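Local coordinates for protein-tyrosine-phosphatase (Chaetomium thermophilum var. thermophilum DSM 1495, PDB 5M43) that probably removes phosphate from tyrosine, serine or threonine side chains of proteins, this chain being the dual-specificity catalytic domain of the ribosome assembly factor Yvh1, at residues A[34-38]-A[109-113]; A[61-67]-A[156-162]. One frame throughout, in Å; residues are numbered along the deposited sequence.

Contact 1 of 2, residues A[34-38]-A[109-113]; sequences ILSVI and RSVTA. With NO3 (nitrate ion), chain B.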
# COMPACT_ATOMS: atom_id res chain seq x y z
N ILE A 34 8.10 -0.63 -6.71
CA ILE A 34 7.35 -1.78 -6.22
C ILE A 34 7.63 -1.94 -4.73
O ILE A 34 8.80 -2.06 -4.32
CB ILE A 34 7.73 -3.07 -6.97
CG1 ILE A 34 7.33 -2.96 -8.47
CG2 ILE A 34 7.07 -4.31 -6.30
CD1 ILE A 34 7.65 -4.19 -9.27
N LEU A 35 6.56 -1.91 -3.92
CA LEU A 35 6.64 -2.29 -2.50
C LEU A 35 6.06 -3.69 -2.37
O LEU A 35 4.86 -3.89 -2.62
CB LEU A 35 5.84 -1.28 -1.67
CG LEU A 35 5.70 -1.67 -0.19
CD1 LEU A 35 7.08 -1.76 0.48
CD2 LEU A 35 4.82 -0.67 0.55
N SER A 36 6.91 -4.65 -2.00
CA SER A 36 6.48 -6.02 -1.71
C SER A 36 6.22 -6.13 -0.22
O SER A 36 7.16 -6.14 0.59
CB SER A 36 7.53 -7.04 -2.16
OG SER A 36 7.92 -6.83 -3.53
N VAL A 37 4.95 -6.28 0.16
CA VAL A 37 4.63 -6.50 1.57
C VAL A 37 4.63 -8.02 1.72
O VAL A 37 3.58 -8.63 1.94
CB VAL A 37 3.29 -5.88 1.97
CG1 VAL A 37 3.12 -5.86 3.48
CG2 VAL A 37 3.21 -4.37 1.46
N ILE A 38 5.77 -8.62 1.39
CA ILE A 38 6.03 -10.04 1.42
C ILE A 38 7.46 -10.19 1.02
O ILE A 38 7.99 -9.34 0.39
CB ILE A 38 5.08 -10.75 0.42
CG1 ILE A 38 5.24 -12.26 0.46
CG2 ILE A 38 5.30 -10.28 -0.99
CD1 ILE A 38 4.16 -12.94 -0.32
N ARG A 109 -2.03 -8.29 3.07
CA ARG A 109 -0.79 -7.57 3.39
C ARG A 109 -0.68 -6.24 2.59
O ARG A 109 -0.47 -5.17 3.18
CB ARG A 109 0.42 -8.44 3.11
CG ARG A 109 0.65 -9.47 4.26
CD ARG A 109 1.67 -10.44 3.82
NE ARG A 109 1.06 -11.42 2.89
CZ ARG A 109 1.66 -12.57 2.56
NH1 ARG A 109 2.86 -12.86 3.06
NH2 ARG A 109 1.04 -13.45 1.72
N SER A 110 -0.78 -6.30 1.26
CA SER A 110 -0.60 -5.10 0.45
C SER A 110 -1.71 -4.09 0.72
O SER A 110 -1.47 -2.88 0.70
CB SER A 110 -0.57 -5.44 -1.07
OG SER A 110 -1.71 -6.21 -1.36
N VAL A 111 -2.93 -4.58 0.93
CA VAL A 111 -4.07 -3.70 1.17
C VAL A 111 -3.86 -2.96 2.48
O VAL A 111 -4.25 -1.79 2.60
CB VAL A 111 -5.37 -4.53 1.16
CG1 VAL A 111 -6.61 -3.76 1.63
CG2 VAL A 111 -5.66 -5.01 -0.28
N THR A 112 -3.35 -3.66 3.50
CA THR A 112 -3.06 -2.97 4.76
C THR A 112 -2.07 -1.82 4.55
O THR A 112 -2.25 -0.72 5.10
CB THR A 112 -2.52 -3.99 5.77
OG1 THR A 112 -3.54 -4.95 6.05
CG2 THR A 112 -2.08 -3.25 7.10
N ALA A 113 -1.03 -2.07 3.76
CA ALA A 113 -0.08 -0.99 3.48
C ALA A 113 -0.74 0.18 2.77
O ALA A 113 -0.45 1.35 3.10
CB ALA A 113 1.08 -1.56 2.64
N NO3 B . -2.10 -11.55 1.09
O1 NO3 B . -3.19 -11.15 0.59
O2 NO3 B . -1.35 -12.32 0.44
O3 NO3 B . -1.70 -11.02 2.16

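Contact 2 of 2, residues A[61-67]-A[156-162]; sequences DMEDQDI and NDGFMRQ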
# COMPACT_ATOMS: atom_id res chain seq x y z
N ASP A 61 0.87 -13.35 6.22
CA ASP A 61 -0.50 -12.88 6.35
C ASP A 61 -1.16 -13.64 7.49
O ASP A 61 -1.98 -14.57 7.29
CB ASP A 61 -1.27 -13.08 5.05
CG ASP A 61 -2.68 -12.61 5.18
OD1 ASP A 61 -2.89 -11.67 5.98
OD2 ASP A 61 -3.56 -13.10 4.47
N MET A 62 -0.80 -13.26 8.70
CA MET A 62 -1.32 -13.90 9.90
C MET A 62 -1.62 -12.83 10.92
O MET A 62 -0.96 -11.79 10.94
CB MET A 62 -0.33 -14.91 10.48
CG MET A 62 -0.25 -16.10 9.55
SD MET A 62 0.65 -17.36 10.38
CE MET A 62 2.30 -16.76 10.13
N GLU A 63 -2.61 -13.10 11.77
CA GLU A 63 -3.11 -12.09 12.71
C GLU A 63 -2.09 -11.69 13.78
O GLU A 63 -2.22 -10.61 14.35
CB GLU A 63 -4.39 -12.60 13.39
CG GLU A 63 -5.56 -12.77 12.44
CD GLU A 63 -6.76 -13.48 13.08
OE1 GLU A 63 -6.94 -13.33 14.32
OE2 GLU A 63 -7.50 -14.17 12.33
N ASP A 64 -1.08 -12.52 14.03
CA ASP A 64 -0.03 -12.29 15.01
C ASP A 64 1.18 -11.61 14.42
O ASP A 64 2.23 -11.54 15.09
CB ASP A 64 0.42 -13.66 15.51
CG ASP A 64 0.76 -14.56 14.32
OD1 ASP A 64 -0.18 -15.20 13.79
OD2 ASP A 64 1.92 -14.54 13.81
N GLN A 65 1.12 -11.17 13.16
CA GLN A 65 2.29 -10.60 12.56
C GLN A 65 2.22 -9.12 12.84
O GLN A 65 1.15 -8.52 12.70
CB GLN A 65 2.27 -10.86 11.05
CG GLN A 65 2.46 -12.39 10.77
CD GLN A 65 3.91 -12.72 10.86
OE1 GLN A 65 4.73 -12.26 10.03
NE2 GLN A 65 4.27 -13.52 11.86
N ASP A 66 3.36 -8.52 13.14
CA ASP A 66 3.43 -7.07 13.44
C ASP A 66 3.67 -6.33 12.13
O ASP A 66 4.75 -6.43 11.55
CB ASP A 66 4.57 -6.83 14.42
CG ASP A 66 4.68 -5.40 14.87
OD1 ASP A 66 4.00 -4.51 14.33
OD2 ASP A 66 5.53 -5.21 15.79
N ILE A 67 2.63 -5.67 11.60
CA ILE A 67 2.78 -4.81 10.44
C ILE A 67 2.83 -3.35 10.88
O ILE A 67 3.38 -2.50 10.16
CB ILE A 67 1.64 -5.07 9.45
CG1 ILE A 67 1.92 -4.45 8.07
CG2 ILE A 67 0.33 -4.63 10.03
CD1 ILE A 67 1.00 -5.16 6.98
N ASN A 156 -6.49 -9.23 7.26
CA ASN A 156 -6.83 -10.15 8.34
C ASN A 156 -7.13 -9.35 9.63
O ASN A 156 -6.82 -8.17 9.72
CB ASN A 156 -5.70 -11.19 8.51
CG ASN A 156 -4.47 -10.69 9.25
OD1 ASN A 156 -4.56 -10.12 10.34
ND2 ASN A 156 -3.30 -10.95 8.69
N ASP A 157 -7.77 -10.02 10.61
CA ASP A 157 -8.31 -9.34 11.80
C ASP A 157 -7.22 -8.61 12.59
O ASP A 157 -7.47 -7.53 13.13
CB ASP A 157 -8.99 -10.33 12.77
CG ASP A 157 -10.31 -10.89 12.27
OD1 ASP A 157 -10.70 -10.57 11.17
OD2 ASP A 157 -10.92 -11.75 13.00
N GLY A 158 -6.02 -9.18 12.64
CA GLY A 158 -4.92 -8.53 13.36
C GLY A 158 -4.44 -7.28 12.65
O GLY A 158 -4.11 -6.26 13.30
N PHE A 159 -4.31 -7.36 11.33
CA PHE A 159 -3.97 -6.16 10.57
C PHE A 159 -5.03 -5.08 10.74
O PHE A 159 -4.69 -3.89 10.80
CB PHE A 159 -3.82 -6.52 9.09
CG PHE A 159 -2.62 -7.38 8.79
CD1 PHE A 159 -1.63 -7.60 9.76
CD2 PHE A 159 -2.45 -7.91 7.52
CE1 PHE A 159 -0.53 -8.41 9.48
CE2 PHE A 159 -1.37 -8.70 7.20
CZ PHE A 159 -0.41 -8.98 8.17
N MET A 160 -6.32 -5.47 10.76
CA MET A 160 -7.36 -4.45 10.97
C MET A 160 -7.17 -3.76 12.31
O MET A 160 -7.26 -2.53 12.39
CB MET A 160 -8.76 -5.09 10.89
CG MET A 160 -9.06 -5.58 9.46
SD MET A 160 -9.24 -4.29 8.22
CE MET A 160 -10.84 -3.68 8.68
N ARG A 161 -6.90 -4.54 13.37
CA ARG A 161 -6.63 -3.95 14.68
C ARG A 161 -5.44 -3.01 14.64
O ARG A 161 -5.47 -1.94 15.27
CB ARG A 161 -6.38 -5.04 15.75
CG ARG A 161 -7.63 -5.84 16.01
CD ARG A 161 -7.48 -6.88 17.16
NE ARG A 161 -6.38 -7.84 17.03
CZ ARG A 161 -6.55 -9.10 16.58
NH1 ARG A 161 -5.51 -9.96 16.53
NH2 ARG A 161 -7.74 -9.52 16.16
N GLN A 162 -4.37 -3.39 13.95
CA GLN A 162 -3.18 -2.55 13.91
C GLN A 162 -3.42 -1.28 13.12
O GLN A 162 -2.80 -0.27 13.41
CB GLN A 162 -1.99 -3.33 13.33
CG GLN A 162 -1.64 -4.54 14.25
CD GLN A 162 -0.59 -5.47 13.72
OE1 GLN A 162 -0.83 -6.69 13.61
NE2 GLN A 162 0.60 -4.98 13.55
O HOH W 1 -8.36 -12.82 10.20
O HOH W 2 -8.70 -12.21 15.89

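Contact 1 of 2, residues A[34-38]-A[109-113]
Val37 lies alongside Arg109, the side chains running opposite ways, where the chain leading on from strand 33-36 meets the first turn of helix 109-121. The apolar part is small and close. With CG1 anti to its backbone N (chi1 -168°), Val37 CG1 rests on Arg109 CB (3.8 Å) while CG2 reaches Ala113 CB (3.7 Å), one turn further on. A branched valine fills the space between these two, and the small alanine lets the helix come near. Val37 also centres an inverse gamma turn, whose Ile38 N to Ser36 O bond is weak. Its own carbonyl is buried without a hydrogen-bond partner, with Arg109 CD 3.2 Å from Val37 O.

The charged part belongs to Arg109, the arginine of the HCX5R phosphate-binding P-loop of tyrosine phosphatases. Its chain bends at chi3 (-78°), turning the guanidinium edge to a nitrate ion, probably from the crystallisation liquor. Arg109 NE and Arg109 N both donate to nitrate O3 and Arg109 NH2 to nitrate O2, all at 2.9 Å. The backbone N atoms of Met105, Lys107 and Ser108 complete the anion site. Ile38 CD1 lies over one guanidinium face, 3.6 Å from Arg109 NH1, which donates to Ile59 O. A leucine in place of Arg109 would probably cost the anion its two side-chain bonds, leaving it to backbone N-H groups, and Ile59 O without that donor.

Around this contact, strand 33-36 runs between strands 99-102 and 53-56, bonded to both through its backbone. Helix 71-83 packs on Leu35 and Ala113, and helix 157-168 lies against Arg109 and Thr112.

Contact 2 of 2, residues A[61-67]-A[156-162]
Asp61 OD1 is gripped by two donors, Asn156 ND2 at 2.8 Å and the hydroxyl of Ser108. The amide reaches it on the anti side, 33° out of the carboxylate plane. Asn156 is the N-cap of helix 157-168: its OD1 takes Phe159 N at 2.9 Å, from above the carbonyl plane, and more weakly Gly158 N. An asparagine suits this place because one end caps the helix while the other donates to the loop, here the loop joining strand 53-56 to helix 71-83.

The Phe159 ring is held between unlike neighbours. Ile67 CG1, anti to the backbone N (chi1 -166°), carries Ile67 CD1 over the centre of one face, a CH-pi contact 4.2 Å from the Phe159 centroid. Asn156 ND2 lies over the opposite face, and Gln65 O meets the edge in plane, 3.6 Å from Phe159 CE1.

Nearer solvent, one water joins Glu63 OE2 to Asp157 N and another joins Glu63 OE1 to Arg161 NH2. The type I turn of residues 62 to 65 comes so close to the helix that Gly158 has no room for a side chain; Gly158 CA makes a CA-H...O contact with Glu63 O at 3.5 Å.

Contacts 1 and 2, their centres 13 Å apart, share a border beside the nitrate, which probably marks where a substrate phosphate binds. Phe159 CE2 packs on Arg109 CG at 3.7 Å and Phe159 CB on Thr112 OG1 at 3.4 Å, so contact 2 backs the first turn of the helix in contact 1. Asp61 CB lies 3.6 Å from Arg109 NE, and the Asp61 side chain is about 4 Å from the nitrate between nearest atoms. Ser108 ties the two together: its N binds the anion, while its OG, besides holding Asp61, bonds to Asn156 N. The position of 61-67 is consistent with the general-acid loop of related dual-specificity phosphatases.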